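Hypothetical protein jhp0584 (PDB 4R7K) is of unknown function but belongs to the SRPBCC superfamily, whose helix-grip fold commonly encloses a hydrophobic ligand pocket, so it may bind an apolar ligand. Local coordinates at residues S68-E71 against K72-K75. Numbering follows the deposited sequence.
Sequences SHWE and KYYK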
# COMPACT_ATOMS: atom_id res chain seq x y z
N SER A 68 4.50 -12.16 23.01
CA SER A 68 4.05 -11.00 23.79
C SER A 68 4.59 -9.69 23.19
O SER A 68 4.01 -8.64 23.40
CB SER A 68 4.42 -11.12 25.28
OG SER A 68 5.82 -10.99 25.48
N HIS A 69 5.68 -9.75 22.43
CA HIS A 69 6.25 -8.54 21.80
C HIS A 69 5.54 -8.09 20.53
O HIS A 69 5.63 -6.92 20.14
CB HIS A 69 7.71 -8.77 21.44
CG HIS A 69 8.58 -9.05 22.62
ND1 HIS A 69 9.00 -8.06 23.48
CD2 HIS A 69 9.11 -10.20 23.09
CE1 HIS A 69 9.74 -8.60 24.44
NE2 HIS A 69 9.83 -9.89 24.21
N TRP A 70 4.85 -9.02 19.86
CA TRP A 70 4.22 -8.76 18.56
C TRP A 70 3.36 -7.50 18.55
O TRP A 70 3.50 -6.63 17.67
CB TRP A 70 3.36 -9.96 18.16
CG TRP A 70 4.13 -11.20 17.81
CD1 TRP A 70 5.48 -11.42 17.98
CD2 TRP A 70 3.58 -12.44 17.37
NE1 TRP A 70 5.80 -12.69 17.60
CE2 TRP A 70 4.66 -13.35 17.23
CE3 TRP A 70 2.29 -12.88 17.06
CZ2 TRP A 70 4.48 -14.65 16.79
CZ3 TRP A 70 2.11 -14.16 16.63
CH2 TRP A 70 3.21 -15.04 16.49
N GLU A 71 2.49 -7.40 19.52
CA GLU A 71 1.56 -6.27 19.61
C GLU A 71 2.29 -4.94 19.76
O GLU A 71 1.79 -3.88 19.37
CB GLU A 71 0.57 -6.49 20.76
CG GLU A 71 -0.56 -5.49 20.74
CD GLU A 71 -1.60 -5.73 21.81
OE1 GLU A 71 -2.69 -5.15 21.67
OE2 GLU A 71 -1.33 -6.50 22.77
N LYS A 72 3.48 -5.00 20.32
CA LYS A 72 4.24 -3.80 20.60
C LYS A 72 4.95 -3.26 19.37
O LYS A 72 5.23 -2.08 19.30
CB LYS A 72 5.21 -4.09 21.73
CG LYS A 72 4.46 -4.61 22.96
CD LYS A 72 5.39 -5.01 24.09
CE LYS A 72 4.60 -5.06 25.39
NZ LYS A 72 5.46 -5.56 26.49
N TYR A 73 5.21 -4.10 18.36
CA TYR A 73 5.92 -3.63 17.19
C TYR A 73 5.24 -3.88 15.86
O TYR A 73 5.66 -3.32 14.86
CB TYR A 73 7.33 -4.24 17.15
CG TYR A 73 7.42 -5.74 16.95
CD1 TYR A 73 7.24 -6.31 15.68
CD2 TYR A 73 7.80 -6.58 17.99
CE1 TYR A 73 7.37 -7.67 15.48
CE2 TYR A 73 7.95 -7.94 17.81
CZ TYR A 73 7.74 -8.48 16.54
OH TYR A 73 7.86 -9.81 16.33
N TYR A 74 4.20 -4.70 15.84
CA TYR A 74 3.50 -5.02 14.61
C TYR A 74 2.05 -4.64 14.83
O TYR A 74 1.27 -5.38 15.45
CB TYR A 74 3.69 -6.50 14.25
CG TYR A 74 2.89 -6.94 13.06
CD1 TYR A 74 2.85 -6.18 11.89
CD2 TYR A 74 2.23 -8.17 13.05
CE1 TYR A 74 2.13 -6.59 10.78
CE2 TYR A 74 1.49 -8.59 11.94
CZ TYR A 74 1.45 -7.81 10.81
OH TYR A 74 0.73 -8.21 9.69
N LYS A 75 1.69 -3.48 14.30
CA LYS A 75 0.39 -2.89 14.61
C LYS A 75 -0.82 -3.54 14.01
O LYS A 75 -1.93 -3.17 14.35
CB LYS A 75 0.42 -1.38 14.35
CG LYS A 75 1.45 -0.66 15.21
CD LYS A 75 1.20 -0.90 16.69
CE LYS A 75 2.26 -0.28 17.58
NZ LYS A 75 1.97 -0.62 19.01
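Tyr-73 folds back over the preceding turn, bringing one face of its ring over CA of Trp-70, a CH-pi contact with that CA 4.2 Å from the ring centroid. Its CG sits between the backbone N and the carbonyl carbon (chi1 66°), which swings the ring back along the chain. The Tyr-73 and Trp-70 side chains run side by side; the Tyr-73 ring is inclined by 67° to the five-membered ring of Trp-70, and Tyr-73 OH comes within 3.3 Å of Trp-70 CD1. At the rim of the tyrosine ring, Tyr-73 CE2 packs against His-69 CB at 3.7 Å.

The backbone beneath, helix 70-73, is a single turn mixing i to i+3 and i to i+4 bonds. Trp-70 O takes two N-H groups, Tyr-73 N at 3.1 Å from above the carbonyl plane and Tyr-74 N at 2.8 Å almost straight along the C=O. His-69 O receives Lys-72 N at 2.9 Å. Just past the turn, Lys-75 bends at chi2 (-58°) and its NZ reaches Glu-71 O at 3.3 Å, in the carbonyl plane.

Helix 57-65 accepts a hydrogen bond from each ring, His-63 O from Tyr-73 OH and Leu-64 O from Trp-70 NE1. The long C-terminal helix 174-190 lies alongside: Tyr-189 OH bonds His-69 ND1, and Trp-182 stacks on Tyr-74 and meets Trp-70 edge-to-face. Trp-70 also meets Trp-123 of strand 118-126, joining turn to sheet, consistent with a helix-grip fold. With their polar atoms bonded to main-chain carbonyls, the buried Trp-70 and Tyr-73 can pack as aromatic surface, while the lysines face solvent.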